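Local coordinates for carboxypeptidase A (Helicoverpa armigera, PDB 1JQG), which is a zinc-dependent mid-gut procarboxypeptidase of a moth and, like other M14 peptidases, probably trims residues from the C termini of peptides once activated, at residues L116-I121 with T191-H196; H122-V127 with L216-P221; A129-L134 with K157-S162; Q100-A105 with V397-I402. All blocks are in the same frame, centred on the assembly; numbering follows the deposited sequence.

Interaction 1 (L116-I121 with T191-H196)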
loop_
_atom_site.group_PDB
_atom_site.type_symbol
_atom_site.label_atom_id
_atom_site.label_comp_id
_atom_site.label_asym_id
_atom_site.label_seq_id
_atom_site.Cartn_x
_atom_site.Cartn_y
_atom_site.Cartn_z
ATOM N N LEU A 116 -13.820 9.248 -13.107
ATOM C CA LEU A 116 -13.134 9.759 -11.930
ATOM C C LEU A 116 -11.912 10.573 -12.323
ATOM O O LEU A 116 -11.042 10.039 -12.986
ATOM C CB LEU A 116 -12.729 8.611 -11.012
ATOM C CG LEU A 116 -13.855 7.793 -10.363
ATOM C CD1 LEU A 116 -13.278 6.795 -9.380
ATOM C CD2 LEU A 116 -14.920 8.591 -9.609
ATOM N N SER A 117 -11.867 11.844 -11.934
ATOM C CA SER A 117 -10.766 12.741 -12.234
ATOM C C SER A 117 -9.572 12.490 -11.320
ATOM O O SER A 117 -9.679 11.726 -10.357
ATOM C CB SER A 117 -11.256 14.186 -12.095
ATOM O OG SER A 117 -12.143 14.533 -13.157
ATOM N N PHE A 118 -8.446 13.176 -11.615
ATOM C CA PHE A 118 -7.275 13.062 -10.757
ATOM C C PHE A 118 -7.009 14.363 -9.993
ATOM O O PHE A 118 -5.872 14.725 -9.699
ATOM C CB PHE A 118 -6.048 12.633 -11.542
ATOM C CG PHE A 118 -6.244 11.358 -12.303
ATOM C CD1 PHE A 118 -6.639 11.322 -13.617
ATOM C CD2 PHE A 118 -6.029 10.160 -11.611
ATOM C CE1 PHE A 118 -6.820 10.106 -14.260
ATOM C CE2 PHE A 118 -6.205 8.946 -12.249
ATOM C CZ PHE A 118 -6.600 8.923 -13.572
ATOM N N ASP A 119 -8.096 15.020 -9.551
ATOM C CA ASP A 119 -7.953 16.242 -8.760
ATOM C C ASP A 119 -8.613 16.136 -7.379
ATOM O O ASP A 119 -8.799 17.125 -6.641
ATOM C CB ASP A 119 -8.519 17.431 -9.536
ATOM C CG ASP A 119 -10.009 17.271 -9.818
ATOM O OD1 ASP A 119 -10.608 18.290 -10.168
ATOM O OD2 ASP A 119 -10.576 16.160 -9.691
ATOM N N LYS A 120 -8.983 14.906 -6.989
ATOM C CA LYS A 120 -9.508 14.689 -5.652
ATOM C C LYS A 120 -9.445 13.230 -5.236
ATOM O O LYS A 120 -9.185 12.387 -6.080
ATOM C CB LYS A 120 -10.949 15.203 -5.539
ATOM C CG LYS A 120 -11.986 14.369 -6.317
ATOM C CD LYS A 120 -13.379 14.837 -5.940
ATOM C CE LYS A 120 -14.445 13.872 -6.427
ATOM N NZ LYS A 120 -14.664 12.828 -5.361
ATOM N N ILE A 121 -9.696 12.931 -3.972
ATOM C CA ILE A 121 -9.656 11.580 -3.442
ATOM C C ILE A 121 -11.097 11.055 -3.548
ATOM O O ILE A 121 -12.060 11.724 -3.165
ATOM C CB ILE A 121 -9.160 11.518 -1.992
ATOM C CG1 ILE A 121 -7.706 12.006 -1.839
ATOM C CG2 ILE A 121 -9.203 10.154 -1.341
ATOM C CD1 ILE A 121 -6.728 11.272 -2.724
ATOM N N THR A 191 -3.400 3.178 -8.906
ATOM C CA THR A 191 -4.114 2.057 -9.495
ATOM C C THR A 191 -5.248 2.523 -10.380
ATOM O O THR A 191 -5.736 1.879 -11.310
ATOM C CB THR A 191 -4.631 1.132 -8.351
ATOM O OG1 THR A 191 -4.722 -0.240 -8.712
ATOM C CG2 THR A 191 -5.932 1.652 -7.773
ATOM N N LEU A 192 -5.771 3.717 -10.131
ATOM C CA LEU A 192 -6.850 4.305 -10.900
ATOM C C LEU A 192 -6.326 4.849 -12.214
ATOM O O LEU A 192 -6.976 5.012 -13.262
ATOM C CB LEU A 192 -7.507 5.420 -10.045
ATOM C CG LEU A 192 -8.950 5.202 -9.539
ATOM C CD1 LEU A 192 -9.183 3.788 -9.113
ATOM C CD2 LEU A 192 -9.231 6.182 -8.420
ATOM N N TYR A 193 -5.057 5.269 -12.206
ATOM C CA TYR A 193 -4.449 5.831 -13.409
ATOM C C TYR A 193 -4.210 4.705 -14.386
ATOM O O TYR A 193 -4.407 4.883 -15.592
ATOM C CB TYR A 193 -3.150 6.569 -13.052
ATOM C CG TYR A 193 -2.627 7.480 -14.134
ATOM C CD1 TYR A 193 -3.034 8.818 -14.176
ATOM C CD2 TYR A 193 -1.756 7.032 -15.102
ATOM C CE1 TYR A 193 -2.561 9.672 -15.174
ATOM C CE2 TYR A 193 -1.281 7.879 -16.078
ATOM C CZ TYR A 193 -1.696 9.188 -16.119
ATOM O OH TYR A 193 -1.205 9.986 -17.120
ATOM N N ALA A 194 -3.806 3.548 -13.846
ATOM C CA ALA A 194 -3.589 2.352 -14.663
ATOM C C ALA A 194 -4.835 1.913 -15.430
ATOM O O ALA A 194 -4.817 1.407 -16.563
ATOM C CB ALA A 194 -3.063 1.223 -13.810
ATOM N N ILE A 195 -6.006 2.019 -14.804
ATOM C CA ILE A 195 -7.293 1.768 -15.442
ATOM C C ILE A 195 -7.544 2.807 -16.532
ATOM O O ILE A 195 -8.129 2.511 -17.587
ATOM C CB ILE A 195 -8.424 1.818 -14.388
ATOM C CG1 ILE A 195 -8.293 0.641 -13.418
ATOM C CG2 ILE A 195 -9.778 1.796 -15.039
ATOM C CD1 ILE A 195 -9.242 0.633 -12.235
ATOM N N HIS A 196 -7.138 4.070 -16.245
ATOM C CA HIS A 196 -7.391 5.174 -17.153
ATOM C C HIS A 196 -6.603 5.009 -18.436
ATOM O O HIS A 196 -7.077 5.256 -19.537
ATOM C CB HIS A 196 -7.151 6.504 -16.442
ATOM C CG HIS A 196 -7.143 7.715 -17.325
ATOM N ND1 HIS A 196 -6.035 8.354 -17.851
ATOM C CD2 HIS A 196 -8.220 8.393 -17.773
ATOM C CE1 HIS A 196 -6.429 9.373 -18.591
ATOM N NE2 HIS A 196 -7.743 9.408 -18.563
#
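Phe118 reaches from its loop to one turn of helix 187-200, and its ring is met there by Tyr193 and His196 in quite different ways. CD1 of Tyr193 lies over one face, 3.6 Å from Phe118 CZ and displaced toward the rim of the phenyl ring, with the two planes inclined at 55°, so the pair is oblique, neither stacked nor edge-to-face. Against His196 the relation is T-shaped. The edge of Phe118 points at the imidazole face, bringing Phe118 CE1 to 3.9 Å from His196 CG, with the planes at 79°. The foremost carbon also meets the helix at the edge of the phenyl ring, where Phe118 CZ lies 3.8 Å from His196 CB and 3.9 Å from Leu192 O. That carbonyl is already engaged by His196 N within the helix, so a ring edge, which needs no hydrogen-bond partner, suits the place. With chi1 at -55°, CG of Phe118 stands anti to its carbonyl carbon, which sends the ring to the helix. Beside the rings, branched aliphatic side chains fill the contact, Leu116 CD1 packing on Leu192 CD2 at 4.2 Å. Tyr193 touches Phe407 and Phe118 touches Glu403, both on helix 402-421, while Thr191 and Ala194 face strands 173-178 and 212-216. The arrangement is an aromatic cluster, fixing the loop between helices 92-108 and 124-137 to a helix that packs on the central sheet.

Interaction 2 (H122-V127 with L216-P221)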
loop_
_atom_site.group_PDB
_atom_site.type_symbol
_atom_site.label_atom_id
_atom_site.label_comp_id
_atom_site.label_asym_id
_atom_site.label_seq_id
_atom_site.Cartn_x
_atom_site.Cartn_y
_atom_site.Cartn_z
ATOM N N HIS A 122 -11.228 9.829 -4.040
ATOM C CA HIS A 122 -12.536 9.212 -4.212
ATOM C C HIS A 122 -12.813 8.163 -3.138
ATOM O O HIS A 122 -11.960 7.349 -2.778
ATOM C CB HIS A 122 -12.598 8.539 -5.614
ATOM C CG HIS A 122 -12.247 9.493 -6.716
ATOM N ND1 HIS A 122 -13.125 10.451 -7.215
ATOM C CD2 HIS A 122 -11.087 9.647 -7.403
ATOM C CE1 HIS A 122 -12.503 11.142 -8.169
ATOM N NE2 HIS A 122 -11.266 10.671 -8.306
ATOM N N SER A 123 -14.037 8.116 -2.656
ATOM C CA SER A 123 -14.443 7.186 -1.617
ATOM C C SER A 123 -14.675 5.794 -2.175
ATOM O O SER A 123 -14.648 5.553 -3.396
ATOM C CB SER A 123 -15.724 7.682 -0.929
ATOM O OG SER A 123 -16.795 7.687 -1.852
ATOM N N TYR A 124 -14.929 4.838 -1.260
ATOM C CA TYR A 124 -15.125 3.452 -1.654
ATOM C C TYR A 124 -16.341 3.368 -2.573
ATOM O O TYR A 124 -16.325 2.662 -3.591
ATOM C CB TYR A 124 -15.304 2.569 -0.398
ATOM C CG TYR A 124 -16.126 1.303 -0.681
ATOM C CD1 TYR A 124 -15.586 0.237 -1.396
ATOM C CD2 TYR A 124 -17.448 1.224 -0.262
ATOM C CE1 TYR A 124 -16.340 -0.878 -1.692
ATOM C CE2 TYR A 124 -18.206 0.102 -0.530
ATOM C CZ TYR A 124 -17.648 -0.953 -1.250
ATOM O OH TYR A 124 -18.404 -2.059 -1.541
ATOM N N GLU A 125 -17.411 4.054 -2.202
ATOM C CA GLU A 125 -18.668 4.038 -2.952
ATOM C C GLU A 125 -18.474 4.552 -4.375
ATOM O O GLU A 125 -19.054 3.972 -5.273
ATOM C CB GLU A 125 -19.732 4.871 -2.234
ATOM C CG GLU A 125 -20.128 4.389 -0.864
ATOM C CD GLU A 125 -19.113 4.638 0.241
ATOM O OE1 GLU A 125 -18.230 5.502 0.013
ATOM O OE2 GLU A 125 -19.214 3.972 1.306
ATOM N N GLU A 126 -17.695 5.634 -4.543
ATOM C CA GLU A 126 -17.457 6.228 -5.836
ATOM C C GLU A 126 -16.632 5.313 -6.730
ATOM O O GLU A 126 -16.913 5.156 -7.903
ATOM C CB GLU A 126 -16.771 7.607 -5.768
ATOM C CG GLU A 126 -17.509 8.591 -4.862
ATOM C CD GLU A 126 -16.831 9.937 -4.791
ATOM O OE1 GLU A 126 -17.053 10.746 -5.727
ATOM O OE2 GLU A 126 -16.084 10.171 -3.818
ATOM N N VAL A 127 -15.678 4.596 -6.153
ATOM C CA VAL A 127 -14.829 3.643 -6.883
ATOM C C VAL A 127 -15.647 2.423 -7.279
ATOM O O VAL A 127 -15.592 1.915 -8.371
ATOM C CB VAL A 127 -13.587 3.215 -6.095
ATOM C CG1 VAL A 127 -12.799 2.140 -6.852
ATOM C CG2 VAL A 127 -12.693 4.408 -5.816
ATOM N N LEU A 216 -7.268 -4.333 -8.576
ATOM C CA LEU A 216 -8.112 -4.239 -7.379
ATOM C C LEU A 216 -7.842 -2.908 -6.662
ATOM O O LEU A 216 -6.855 -2.740 -5.932
ATOM C CB LEU A 216 -7.843 -5.437 -6.450
ATOM C CG LEU A 216 -8.540 -5.476 -5.093
ATOM C CD1 LEU A 216 -10.053 -5.531 -5.194
ATOM C CD2 LEU A 216 -8.140 -6.695 -4.269
ATOM N N PRO A 217 -8.670 -1.894 -6.916
ATOM C CA PRO A 217 -8.512 -0.557 -6.352
ATOM C C PRO A 217 -8.539 -0.524 -4.838
ATOM O O PRO A 217 -7.685 0.082 -4.186
ATOM C CB PRO A 217 -9.555 0.259 -7.049
ATOM C CG PRO A 217 -9.914 -0.507 -8.308
ATOM C CD PRO A 217 -9.776 -1.956 -7.890
ATOM N N VAL A 218 -9.595 -0.984 -4.178
ATOM C CA VAL A 218 -9.819 -0.950 -2.764
ATOM C C VAL A 218 -9.805 -2.337 -2.127
ATOM O O VAL A 218 -10.786 -3.045 -2.004
ATOM C CB VAL A 218 -11.156 -0.275 -2.396
ATOM C CG1 VAL A 218 -11.187 0.016 -0.895
ATOM C CG2 VAL A 218 -11.335 1.013 -3.176
ATOM N N ALA A 219 -8.617 -2.742 -1.653
ATOM C CA ALA A 219 -8.426 -4.050 -1.058
ATOM C C ALA A 219 -8.935 -4.152 0.369
ATOM O O ALA A 219 -9.245 -5.282 0.797
ATOM C CB ALA A 219 -6.971 -4.433 -1.100
ATOM N N ASN A 220 -9.146 -3.010 0.992
ATOM C CA ASN A 220 -9.619 -2.927 2.370
ATOM C C ASN A 220 -10.738 -1.891 2.532
ATOM O O ASN A 220 -10.569 -0.814 3.087
ATOM C CB ASN A 220 -8.416 -2.576 3.262
ATOM C CG ASN A 220 -8.708 -2.650 4.750
ATOM O OD1 ASN A 220 -7.852 -2.192 5.509
ATOM N ND2 ASN A 220 -9.849 -3.169 5.152
ATOM N N PRO A 221 -11.928 -2.163 2.019
ATOM C CA PRO A 221 -13.067 -1.259 1.998
ATOM C C PRO A 221 -13.574 -0.804 3.357
ATOM O O PRO A 221 -13.819 0.398 3.590
ATOM C CB PRO A 221 -14.094 -2.033 1.180
ATOM C CG PRO A 221 -13.766 -3.463 1.306
ATOM C CD PRO A 221 -12.254 -3.456 1.309
#
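Tyr124 and Val127, one turn apart at the start of helix 124-137, meet the bend at Pro217 and Val218 and, beyond it, Pro221 at the start of the next helix. Pro221 CB sits 3.7 Å from Tyr124 CD1 and makes an off-centre CH-pi contact, 4.2 Å from the ring centroid and 30° from the ring normal. Val218 serves both helix residues through its two branches: CG1 turns to the tyrosine ring, while CG2 lies 4.1 Å from Val127 CG1. That same methyl of Val127 is 3.8 Å from Pro217 CB. It stands anti to the valine's backbone N (chi1 175°), a setting that carries it to the bend. Compact valines and prolines suit this buried place, where the chain turns and offers short, stiff apolar surfaces.

In the next shell, Ser123 is the N-cap of the helix. Its backbone N-H points almost straight at Glu126 OE2 (3.1 Å, 177°), on the anti side and tilted out of the carboxylate plane, a bond like that made back to the N-cap residue in a capping box. The other oxygen, Glu126 OE1, forms a salt bridge with Lys120. The phenol of Tyr124 is held by Ser155 O, and Pro217 O is bound by Ser178 OG.

Leu188 of helix 187-200 touches both Val127 and Pro217, and Tyr224 and Val225 of helix 221-228 cover Tyr124, so the chain leaving strand 212-216 is packed among three helices.

Interaction 3 (A129-L134 with K157-S162)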
loop_
_atom_site.group_PDB
_atom_site.type_symbol
_atom_site.label_atom_id
_atom_site.label_comp_id
_atom_site.label_asym_id
_atom_site.label_seq_id
_atom_site.Cartn_x
_atom_site.Cartn_y
_atom_site.Cartn_z
ATOM N N ALA A 129 -18.910 2.291 -7.748
ATOM C CA ALA A 129 -19.856 2.664 -8.808
ATOM C C ALA A 129 -19.139 2.823 -10.142
ATOM O O ALA A 129 -19.630 2.435 -11.194
ATOM C CB ALA A 129 -20.610 3.949 -8.521
ATOM N N TYR A 130 -17.959 3.439 -10.113
ATOM C CA TYR A 130 -17.139 3.696 -11.276
ATOM C C TYR A 130 -16.793 2.400 -12.014
ATOM O O TYR A 130 -16.930 2.356 -13.232
ATOM C CB TYR A 130 -15.857 4.419 -10.870
ATOM C CG TYR A 130 -14.834 4.641 -11.979
ATOM C CD1 TYR A 130 -15.193 5.310 -13.147
ATOM C CD2 TYR A 130 -13.532 4.192 -11.848
ATOM C CE1 TYR A 130 -14.264 5.560 -14.138
ATOM C CE2 TYR A 130 -12.599 4.389 -12.850
ATOM C CZ TYR A 130 -12.971 5.103 -13.984
ATOM O OH TYR A 130 -12.001 5.307 -14.920
ATOM N N LEU A 131 -16.314 1.405 -11.269
ATOM C CA LEU A 131 -15.999 0.108 -11.854
ATOM C C LEU A 131 -17.133 -0.487 -12.659
ATOM O O LEU A 131 -16.879 -1.088 -13.707
ATOM C CB LEU A 131 -15.568 -0.918 -10.784
ATOM C CG LEU A 131 -14.346 -0.518 -9.938
ATOM C CD1 LEU A 131 -13.954 -1.642 -8.982
ATOM C CD2 LEU A 131 -13.188 -0.065 -10.828
ATOM N N GLN A 132 -18.351 -0.382 -12.121
ATOM C CA GLN A 132 -19.550 -0.898 -12.787
ATOM C C GLN A 132 -19.945 -0.131 -14.024
ATOM O O GLN A 132 -20.502 -0.678 -14.979
ATOM C CB GLN A 132 -20.722 -0.927 -11.800
ATOM C CG GLN A 132 -20.523 -1.919 -10.674
ATOM C CD GLN A 132 -21.562 -1.786 -9.589
ATOM O OE1 GLN A 132 -21.272 -1.409 -8.443
ATOM N NE2 GLN A 132 -22.792 -2.065 -9.939
ATOM N N GLU A 133 -19.630 1.141 -14.092
ATOM C CA GLU A 133 -19.956 2.018 -15.193
ATOM C C GLU A 133 -19.023 1.759 -16.358
ATOM O O GLU A 133 -19.366 1.765 -17.564
ATOM C CB GLU A 133 -19.895 3.490 -14.795
ATOM C CG GLU A 133 -20.931 3.891 -13.737
ATOM C CD GLU A 133 -22.360 3.634 -14.217
ATOM O OE1 GLU A 133 -22.689 4.299 -15.226
ATOM O OE2 GLU A 133 -23.074 2.818 -13.600
ATOM N N LEU A 134 -17.806 1.396 -16.016
ATOM C CA LEU A 134 -16.778 1.066 -16.995
ATOM C C LEU A 134 -17.149 -0.194 -17.748
ATOM O O LEU A 134 -17.027 -0.266 -18.988
ATOM C CB LEU A 134 -15.456 0.906 -16.215
ATOM C CG LEU A 134 -14.273 1.749 -16.665
ATOM C CD1 LEU A 134 -14.596 3.228 -16.817
ATOM C CD2 LEU A 134 -13.124 1.584 -15.666
ATOM N N LYS A 157 -14.942 -5.573 -5.375
ATOM C CA LYS A 157 -14.860 -5.920 -6.758
ATOM C C LYS A 157 -13.590 -5.398 -7.396
ATOM O O LYS A 157 -12.827 -4.585 -6.874
ATOM C CB LYS A 157 -16.096 -5.511 -7.543
ATOM C CG LYS A 157 -16.619 -4.134 -7.303
ATOM C CD LYS A 157 -17.746 -3.780 -8.280
ATOM C CE LYS A 157 -18.977 -4.635 -7.963
ATOM N NZ LYS A 157 -19.722 -4.211 -6.718
ATOM N N TYR A 158 -13.197 -6.052 -8.502
ATOM C CA TYR A 158 -11.944 -5.754 -9.166
ATOM C C TYR A 158 -12.240 -5.832 -10.662
ATOM O O TYR A 158 -13.241 -6.424 -11.077
ATOM C CB TYR A 158 -10.810 -6.704 -8.741
ATOM C CG TYR A 158 -11.025 -8.165 -9.079
ATOM C CD1 TYR A 158 -10.467 -8.757 -10.206
ATOM C CD2 TYR A 158 -11.822 -8.953 -8.265
ATOM C CE1 TYR A 158 -10.682 -10.093 -10.504
ATOM C CE2 TYR A 158 -12.037 -10.286 -8.544
ATOM C CZ TYR A 158 -11.467 -10.861 -9.663
ATOM O OH TYR A 158 -11.717 -12.194 -9.887
ATOM N N LEU A 159 -11.286 -5.360 -11.468
ATOM C CA LEU A 159 -11.437 -5.392 -12.907
ATOM C C LEU A 159 -10.585 -6.483 -13.547
ATOM O O LEU A 159 -9.452 -6.709 -13.185
ATOM C CB LEU A 159 -11.115 -3.973 -13.418
ATOM C CG LEU A 159 -12.151 -2.882 -13.214
ATOM C CD1 LEU A 159 -11.777 -1.654 -14.040
ATOM C CD2 LEU A 159 -13.562 -3.300 -13.593
ATOM N N ARG A 160 -11.041 -7.002 -14.676
ATOM C CA ARG A 160 -10.272 -7.902 -15.530
ATOM C C ARG A 160 -10.202 -7.274 -16.914
ATOM O O ARG A 160 -11.199 -7.319 -17.633
ATOM C CB ARG A 160 -10.945 -9.269 -15.606
ATOM C CG ARG A 160 -10.712 -10.133 -14.370
ATOM C CD ARG A 160 -11.046 -11.597 -14.683
ATOM N NE ARG A 160 -12.458 -11.791 -14.941
ATOM C CZ ARG A 160 -13.057 -12.879 -15.340
ATOM N NH1 ARG A 160 -12.357 -13.980 -15.550
ATOM N NH2 ARG A 160 -14.370 -12.873 -15.551
ATOM N N ILE A 161 -9.132 -6.579 -17.214
ATOM C CA ILE A 161 -8.951 -5.898 -18.492
ATOM C C ILE A 161 -8.257 -6.824 -19.502
ATOM O O ILE A 161 -7.177 -7.375 -19.267
ATOM C CB ILE A 161 -8.131 -4.599 -18.299
ATOM C CG1 ILE A 161 -8.787 -3.735 -17.221
ATOM C CG2 ILE A 161 -7.972 -3.923 -19.651
ATOM C CD1 ILE A 161 -8.148 -2.478 -16.723
ATOM N N SER A 162 -8.912 -7.062 -20.619
ATOM C CA SER A 162 -8.437 -7.949 -21.664
ATOM C C SER A 162 -9.174 -7.783 -22.989
ATOM O O SER A 162 -10.403 -7.748 -23.109
ATOM C CB SER A 162 -8.537 -9.415 -21.204
ATOM O OG SER A 162 -8.159 -10.277 -22.281
#
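Leu131 makes the main contribution from helix 124-137, putting its two methyls on successive inward-facing residues of strand 155-161. Its CD1 lies 3.8 Å from Lys157 O and also touches Lys157 CG, while CD2 meets Leu159 CG, again at 3.8 Å. CG stands anti to the carbonyl carbon (chi1 -58°), which spreads the forked end over the strand, and a leucine fits because one branch can cover the backbone and CG of Lys157 while the other packs against Leu159. Next comes Gln132, toward the rim, whose side chain crosses that of Lys157 at about a right angle, with Gln132 CG 4.1 Å from Lys157 CD. The lysine chain bends at chi3 and chi4, folding its methylenes against the helix, while the ammonium forms a salt bridge with Asp128 and a hydrogen bond with Ser155 OG. One turn after Leu131, Leu134 places CD2 3.9 Å from Leu159 CD1, the two side chains crossing roughly perpendicularly; Ile195 of helix 187-200 touches both.

The axes of segments 129-134 and 157-161 approach to 9.1 Å, 30° from parallel. This is helix-on-sheet packing of the alpha/beta M14 carboxypeptidase fold, the helix lying over strand 155-161, next to outermost strand 142-149 of the central mixed sheet.

Interaction 4 (Q100-A105 with V397-I402)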
loop_
_atom_site.group_PDB
_atom_site.type_symbol
_atom_site.label_atom_id
_atom_site.label_comp_id
_atom_site.label_asym_id
_atom_site.label_seq_id
_atom_site.Cartn_x
_atom_site.Cartn_y
_atom_site.Cartn_z
ATOM N N GLN A 100 -9.501 20.280 4.895
ATOM C CA GLN A 100 -9.713 21.582 4.270
ATOM C C GLN A 100 -9.257 21.585 2.833
ATOM O O GLN A 100 -9.987 21.991 1.949
ATOM C CB GLN A 100 -8.970 22.651 5.070
ATOM C CG GLN A 100 -9.250 24.077 4.643
ATOM C CD GLN A 100 -8.552 25.081 5.545
ATOM O OE1 GLN A 100 -7.797 25.897 5.011
ATOM N NE2 GLN A 100 -8.794 25.032 6.853
ATOM N N LEU A 101 -8.090 21.032 2.555
ATOM C CA LEU A 101 -7.501 20.924 1.231
ATOM C C LEU A 101 -8.187 19.949 0.290
ATOM O O LEU A 101 -8.336 20.230 -0.899
ATOM C CB LEU A 101 -6.032 20.530 1.363
ATOM C CG LEU A 101 -5.010 21.647 1.108
ATOM C CD1 LEU A 101 -5.398 22.936 1.816
ATOM C CD2 LEU A 101 -3.636 21.171 1.560
ATOM N N LEU A 102 -8.687 18.833 0.840
ATOM C CA LEU A 102 -9.424 17.858 0.061
ATOM C C LEU A 102 -10.868 18.285 -0.196
ATOM O O LEU A 102 -11.409 18.072 -1.272
ATOM C CB LEU A 102 -9.335 16.529 0.813
ATOM C CG LEU A 102 -7.937 15.877 0.812
ATOM C CD1 LEU A 102 -8.022 14.437 1.323
ATOM C CD2 LEU A 102 -7.264 15.906 -0.554
ATOM N N ALA A 103 -11.466 19.002 0.743
ATOM C CA ALA A 103 -12.820 19.494 0.654
ATOM C C ALA A 103 -12.941 20.540 -0.438
ATOM O O ALA A 103 -13.894 20.540 -1.217
ATOM C CB ALA A 103 -13.309 20.041 1.994
ATOM N N ALA A 104 -11.945 21.397 -0.562
ATOM C CA ALA A 104 -11.948 22.434 -1.580
ATOM C C ALA A 104 -11.703 21.838 -2.963
ATOM O O ALA A 104 -12.210 22.289 -3.988
ATOM C CB ALA A 104 -10.955 23.527 -1.240
ATOM N N ALA A 105 -10.910 20.755 -3.014
ATOM C CA ALA A 105 -10.615 20.096 -4.289
ATOM C C ALA A 105 -11.855 19.366 -4.793
ATOM O O ALA A 105 -12.100 19.193 -5.981
ATOM C CB ALA A 105 -9.433 19.146 -4.167
ATOM N N VAL A 397 -2.518 13.552 2.027
ATOM C CA VAL A 397 -2.471 13.808 0.608
ATOM C C VAL A 397 -2.746 15.281 0.276
ATOM O O VAL A 397 -3.690 15.900 0.713
ATOM C CB VAL A 397 -3.512 12.962 -0.172
ATOM C CG1 VAL A 397 -3.351 13.283 -1.671
ATOM C CG2 VAL A 397 -3.400 11.492 0.194
ATOM N N ASP A 398 -1.881 15.889 -0.513
ATOM C CA ASP A 398 -2.032 17.199 -1.095
ATOM C C ASP A 398 -2.602 17.001 -2.499
ATOM O O ASP A 398 -1.964 16.337 -3.345
ATOM C CB ASP A 398 -0.669 17.881 -1.174
ATOM C CG ASP A 398 -0.763 19.359 -1.500
ATOM O OD1 ASP A 398 -1.614 19.768 -2.331
ATOM O OD2 ASP A 398 0.024 20.147 -0.941
ATOM N N PRO A 399 -3.775 17.564 -2.786
ATOM C CA PRO A 399 -4.463 17.441 -4.067
ATOM C C PRO A 399 -3.661 17.822 -5.290
ATOM O O PRO A 399 -4.025 17.427 -6.375
ATOM C CB PRO A 399 -5.716 18.311 -3.851
ATOM C CG PRO A 399 -5.333 19.308 -2.822
ATOM C CD PRO A 399 -4.513 18.459 -1.861
ATOM N N ASP A 400 -2.502 18.453 -5.176
ATOM C CA ASP A 400 -1.630 18.839 -6.261
ATOM C C ASP A 400 -0.742 17.699 -6.709
ATOM O O ASP A 400 -0.260 17.709 -7.844
ATOM C CB ASP A 400 -0.740 20.025 -5.866
ATOM C CG ASP A 400 -1.482 21.336 -5.721
ATOM O OD1 ASP A 400 -2.658 21.509 -6.141
ATOM O OD2 ASP A 400 -0.817 22.240 -5.145
ATOM N N PHE A 401 -0.589 16.680 -5.886
ATOM C CA PHE A 401 0.264 15.524 -6.212
ATOM C C PHE A 401 -0.548 14.351 -6.725
ATOM O O PHE A 401 0.000 13.348 -7.172
ATOM C CB PHE A 401 1.095 15.155 -4.989
ATOM C CG PHE A 401 2.096 14.063 -5.181
ATOM C CD1 PHE A 401 2.048 12.870 -4.464
ATOM C CD2 PHE A 401 3.138 14.251 -6.080
ATOM C CE1 PHE A 401 3.006 11.890 -4.647
ATOM C CE2 PHE A 401 4.087 13.253 -6.255
ATOM C CZ PHE A 401 4.030 12.073 -5.553
ATOM N N ILE A 402 -1.876 14.430 -6.688
ATOM C CA ILE A 402 -2.756 13.323 -7.043
ATOM C C ILE A 402 -2.530 12.773 -8.442
ATOM O O ILE A 402 -2.366 11.543 -8.591
ATOM C CB ILE A 402 -4.222 13.680 -6.862
ATOM C CG1 ILE A 402 -4.522 14.145 -5.441
ATOM C CG2 ILE A 402 -5.059 12.469 -7.308
ATOM C CD1 ILE A 402 -5.994 14.220 -5.064
#
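Apolar packing between Pro399 and one side of helix 92-108 makes most of this contact. The edge of the proline ring runs along the helix: Pro399 CB meets Ala105 CB at 3.8 Å, and Pro399 CD lies 4.0 Å from Leu102 CD2 and 4.1 Å from Leu101 CB. Ala105 is small enough for the ring to come close to the helix, and the leucines supply bulk one turn earlier. Leu102 has its CG anti to the carbonyl carbon (chi1 -70°), which swings CD2 toward the loop.

A second group pairs carbon with backbone carbonyl oxygen. Leu101 O is 3.7 Å from Pro399 CG, and Leu102 CD2 is 3.8 Å from Val397 O; these are packing contacts.

Hydrogen bonds shape the loop from within. Phe401 N bonds to Asp398 O at 2.9 Å, closing a type I beta turn in which Pro399, with its fixed phi, takes the second position. Asp398 OD1 accepts from Asp400 N at 165°, on the anti side of the carboxylate and tilted out of its plane, forming an Asx turn, for which the short carboxylate of aspartate is well suited. Glu98 OE2, on helix 92-108, accepts a hydrogen bond from Val397 N, and Trp185, from a loop, touches both Leu102 and Val397.

The proline-bearing turn thus docks the helix that follows the four-stranded activation part onto the enzyme, an arrangement consistent with the connecting helix of procarboxypeptidases.

From the N terminus, helix 92-108 comes first, and interaction 4 closes the widest loop by joining it to the segment leading into helix 402-421; the other three contacts all fall within that span. The linker then forms interaction 1 with helix 187-200, and the start of helix 124-137 forms interaction 2 with the bend after strand 212-216. These two cross, since their segments alternate. Interaction 3, a short closure between helix 124-137 and strand 155-161, lies within both. Ile195 packs interaction 1 against 3, Ile402 packs 4 against 1, and Lys120 with Glu126 bridges 1 and 2. Together they join the activation part, linker, flanking helices and central sheet.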